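Local structure of cytochrome CH (1QN2) at residues 21-29 and 40-48. The protein carries electrons through a covalently attached heme c, probably as a soluble class I c-type cytochrome in the methylotrophic metabolism of its host bacterium. Numbering follows the deposited sequence.
Sequences EKNGVGPTL and GADGYAFSD. With HEC (heme c), chain D.
Asn23 and Tyr44 supply the two hydrogen bonds that tie loop 21-29 to loop 40-48, showing how side chains can join segments without regular secondary structure. ND2 of Asn23 donates to Ala41 O at 2.8 Å, nearly straight at 161°; the acceptor lies close to the amide plane but the donor is tilted from the carbonyl plane. The other end of the same amide turns back on its own loop, where OD1 takes the N-H of Thr28 in the carbonyl plane, so both ends of the amide are held. From the opposite loop, the Tyr44 hydroxyl gives its proton to Val25 O over 2.6 Å. With CG anti to the backbone N (chi1 174°), the Tyr44 ring extends along Gly26 and Pro27 to reach that carbonyl.

The apolar contacts centre on Pro27. Its CB sits over one face of the Tyr44 ring in a CH-pi contact, 3.9 Å from the centroid, and presses tightly against Ala41 CB at 3.4 Å. CG of the same proline meets Phe46 CE1, while CD rests on the porphyrin at HEC C3D (3.6 Å). Pro27 O accepts a hydrogen bond from ND1 of His18, the CXXCH histidine, as in class I cytochromes c.

The second loop runs on to one heme propionate, where Ser47 N donates to HEC O2D at 2.9 Å and Ser47 OG hydrogen-bonds to O1D of the same carboxylate. A leucine in place of Tyr44 would probably leave Val25 O without its hydroxyl donor and Pro27 CB without the ring face it packs on. The polar ties and the Pro27 packing thus join two irregular loops into one wall of the heme pocket, lined by Val25, Pro27, Leu29, Tyr44, Phe46 and Ser47.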
loop_
_atom_site.group_PDB
_atom_site.type_symbol
_atom_site.label_atom_id
_atom_site.label_comp_id
_atom_site.label_asym_id
_atom_site.label_seq_id
_atom_site.Cartn_x
_atom_site.Cartn_y
_atom_site.Cartn_z
ATOM N N GLU A 21 -1.700 13.203 -2.187
ATOM C CA GLU A 21 -1.739 14.283 -3.156
ATOM C C GLU A 21 -0.551 14.295 -4.087
ATOM O O GLU A 21 -0.664 14.770 -5.227
ATOM C CB GLU A 21 -1.887 15.623 -2.441
ATOM N N LYS A 22 0.613 13.786 -3.678
ATOM C CA LYS A 22 1.730 13.845 -4.638
ATOM C C LYS A 22 2.706 12.690 -4.418
ATOM O O LYS A 22 2.730 12.067 -3.362
ATOM C CB LYS A 22 2.486 15.175 -4.405
ATOM C CG LYS A 22 3.001 15.277 -2.974
ATOM C CD LYS A 22 3.036 16.718 -2.493
ATOM C CE LYS A 22 4.361 17.382 -2.827
ATOM N NZ LYS A 22 4.597 18.604 -2.010
ATOM N N ASN A 23 3.518 12.448 -5.440
ATOM C CA ASN A 23 4.545 11.405 -5.397
ATOM C C ASN A 23 5.775 11.935 -4.641
ATOM O O ASN A 23 6.133 13.101 -4.787
ATOM C CB ASN A 23 4.980 11.055 -6.832
ATOM C CG ASN A 23 3.962 10.251 -7.596
ATOM O OD1 ASN A 23 3.185 9.485 -7.024
ATOM N ND2 ASN A 23 3.948 10.415 -8.915
ATOM N N GLY A 24 6.394 11.076 -3.849
ATOM C CA GLY A 24 7.591 11.473 -3.112
ATOM C C GLY A 24 8.501 10.259 -3.156
ATOM O O GLY A 24 8.721 9.690 -4.232
ATOM N N VAL A 25 9.026 9.846 -2.006
ATOM C CA VAL A 25 9.893 8.642 -2.047
ATOM C C VAL A 25 9.041 7.490 -2.642
ATOM O O VAL A 25 9.522 6.703 -3.437
ATOM C CB VAL A 25 10.286 8.227 -0.614
ATOM C CG1 VAL A 25 10.784 6.784 -0.606
ATOM C CG2 VAL A 25 11.264 9.185 0.008
ATOM N N GLY A 26 7.793 7.470 -2.199
ATOM C CA GLY A 26 6.809 6.494 -2.625
ATOM C C GLY A 26 5.713 7.156 -3.439
ATOM O O GLY A 26 5.579 8.385 -3.464
ATOM N N PRO A 27 4.903 6.362 -4.142
ATOM C CA PRO A 27 3.871 6.993 -4.979
ATOM C C PRO A 27 2.687 7.482 -4.153
ATOM O O PRO A 27 2.535 7.097 -2.996
ATOM C CB PRO A 27 3.403 5.805 -5.851
ATOM C CG PRO A 27 3.499 4.653 -4.875
ATOM C CD PRO A 27 4.848 4.894 -4.211
ATOM N N THR A 28 1.860 8.321 -4.779
ATOM C CA THR A 28 0.662 8.801 -4.039
ATOM C C THR A 28 -0.284 7.576 -3.937
ATOM O O THR A 28 -0.285 6.783 -4.887
ATOM C CB THR A 28 -0.071 9.881 -4.863
ATOM O OG1 THR A 28 -1.368 10.115 -4.294
ATOM C CG2 THR A 28 -0.239 9.422 -6.303
ATOM N N LEU A 29 -1.000 7.447 -2.833
ATOM C CA LEU A 29 -1.908 6.316 -2.637
ATOM C C LEU A 29 -3.340 6.681 -2.968
ATOM O O LEU A 29 -4.284 5.946 -2.657
ATOM C CB LEU A 29 -1.809 5.818 -1.187
ATOM C CG LEU A 29 -0.413 5.252 -0.881
ATOM C CD1 LEU A 29 -0.333 4.617 0.484
ATOM C CD2 LEU A 29 0.011 4.295 -1.994
ATOM N N GLY A 40 -0.265 3.165 -11.924
ATOM C CA GLY A 40 -0.664 4.564 -11.874
ATOM C C GLY A 40 0.204 5.533 -11.105
ATOM O O GLY A 40 1.393 5.699 -11.374
ATOM N N ALA A 41 -0.386 6.215 -10.124
ATOM C CA ALA A 41 0.375 7.170 -9.332
ATOM C C ALA A 41 0.999 8.255 -10.191
ATOM O O ALA A 41 2.179 8.587 -10.055
ATOM C CB ALA A 41 1.426 6.464 -8.496
ATOM N N ASP A 42 0.203 8.828 -11.091
ATOM C CA ASP A 42 0.691 9.888 -11.965
ATOM C C ASP A 42 2.106 9.626 -12.449
ATOM O O ASP A 42 3.014 10.424 -12.192
ATOM C CB ASP A 42 0.645 11.236 -11.221
ATOM C CG ASP A 42 -0.738 11.544 -10.682
ATOM O OD1 ASP A 42 -1.726 11.338 -11.419
ATOM O OD2 ASP A 42 -0.842 11.991 -9.520
ATOM N N GLY A 43 2.323 8.526 -13.163
ATOM C CA GLY A 43 3.651 8.259 -13.670
ATOM C C GLY A 43 4.752 8.028 -12.660
ATOM O O GLY A 43 5.904 8.411 -12.898
ATOM N N TYR A 44 4.447 7.407 -11.520
ATOM C CA TYR A 44 5.564 7.180 -10.556
ATOM C C TYR A 44 6.466 6.087 -11.163
ATOM O O TYR A 44 5.934 5.260 -11.901
ATOM C CB TYR A 44 4.972 6.678 -9.237
ATOM C CG TYR A 44 5.995 6.267 -8.211
ATOM C CD1 TYR A 44 6.601 7.201 -7.377
ATOM C CD2 TYR A 44 6.410 4.941 -8.125
ATOM C CE1 TYR A 44 7.553 6.825 -6.459
ATOM C CE2 TYR A 44 7.361 4.560 -7.212
ATOM C CZ TYR A 44 7.935 5.500 -6.385
ATOM O OH TYR A 44 8.893 5.129 -5.474
ATOM N N ALA A 45 7.755 6.103 -10.873
ATOM C CA ALA A 45 8.689 5.114 -11.413
ATOM C C ALA A 45 8.716 3.854 -10.552
ATOM O O ALA A 45 9.545 3.747 -9.655
ATOM C CB ALA A 45 10.090 5.721 -11.483
ATOM N N PHE A 46 7.816 2.917 -10.826
ATOM C CA PHE A 46 7.753 1.677 -10.061
ATOM C C PHE A 46 8.869 0.711 -10.464
ATOM O O PHE A 46 9.435 0.771 -11.549
ATOM C CB PHE A 46 6.398 0.990 -10.300
ATOM C CG PHE A 46 5.232 1.743 -9.716
ATOM C CD1 PHE A 46 4.945 1.654 -8.366
ATOM C CD2 PHE A 46 4.411 2.498 -10.536
ATOM C CE1 PHE A 46 3.853 2.314 -7.827
ATOM C CE2 PHE A 46 3.314 3.171 -10.013
ATOM C CZ PHE A 46 3.044 3.076 -8.658
ATOM N N SER A 47 9.175 -0.200 -9.550
ATOM C CA SER A 47 10.222 -1.210 -9.825
ATOM C C SER A 47 9.697 -2.160 -10.913
ATOM O O SER A 47 8.489 -2.221 -11.154
ATOM C CB SER A 47 10.400 -2.046 -8.522
ATOM O OG SER A 47 9.235 -2.844 -8.342
ATOM N N ASP A 48 10.573 -2.921 -11.563
ATOM C CA ASP A 48 10.048 -3.840 -12.590
ATOM C C ASP A 48 9.174 -4.905 -11.927
ATOM O O ASP A 48 8.172 -5.361 -12.476
ATOM C CB ASP A 48 11.223 -4.525 -13.301
ATOM C CG ASP A 48 11.536 -3.868 -14.634
ATOM O OD1 ASP A 48 10.643 -3.832 -15.504
ATOM O OD2 ASP A 48 12.676 -3.395 -14.799
HETATM FE FE HEC D . 4.632 1.905 0.372
HETATM C CHA HEC D . 4.371 1.118 -2.956
HETATM C CHB HEC D . 1.299 1.155 0.809
HETATM C CHC HEC D . 5.051 2.020 3.801
HETATM C CHD HEC D . 7.715 3.176 -0.095
HETATM N NA HEC D . 3.084 1.274 -0.869
HETATM C C1A HEC D . 3.209 0.976 -2.209
HETATM C C2A HEC D . 1.988 0.522 -2.620
HETATM C C3A HEC D . 1.123 0.532 -1.571
HETATM C C4A HEC D . 1.808 1.000 -0.471
HETATM C CMA HEC D . -0.320 0.074 -1.751
HETATM C CAA HEC D . 1.623 0.083 -4.018
HETATM C CBA HEC D . 1.057 1.282 -4.780
HETATM C CGA HEC D . 0.844 1.047 -6.270
HETATM O O1A HEC D . 0.776 -0.107 -6.761
HETATM O O2A HEC D . 0.323 1.989 -6.930
HETATM N NB HEC D . 3.388 1.685 2.025
HETATM C C1B HEC D . 2.047 1.415 1.941
HETATM C C2B HEC D . 1.536 1.580 3.208
HETATM C C3B HEC D . 2.586 1.722 4.084
HETATM C C4B HEC D . 3.746 1.860 3.329
HETATM C CMB HEC D . 0.113 1.421 3.718
HETATM C CAB HEC D . 2.456 1.713 5.475
HETATM C CBB HEC D . 2.108 0.546 6.164
HETATM N NC HEC D . 6.156 2.466 1.650
HETATM C C1C HEC D . 6.093 2.503 3.016
HETATM C C2C HEC D . 7.255 3.114 3.432
HETATM C C3C HEC D . 8.003 3.473 2.340
HETATM C C4C HEC D . 7.319 3.036 1.225
HETATM C CMC HEC D . 7.802 3.494 4.797
HETATM C CAC HEC D . 9.235 4.134 2.370
HETATM C CBC HEC D . 10.320 3.708 3.142
HETATM N ND HEC D . 5.842 2.125 -1.284
HETATM C C1D HEC D . 7.097 2.631 -1.201
HETATM C C2D HEC D . 7.647 2.504 -2.461
HETATM C C3D HEC D . 6.706 1.949 -3.265
HETATM C C4D HEC D . 5.570 1.679 -2.543
HETATM C CMD HEC D . 9.008 2.875 -3.021
HETATM C CAD HEC D . 6.890 1.579 -4.725
HETATM C CBD HEC D . 7.258 0.086 -4.623
HETATM C CGD HEC D . 7.812 -0.481 -5.927
HETATM O O1D HEC D . 8.264 -1.659 -5.881
HETATM O O2D HEC D . 7.746 0.136 -7.012
#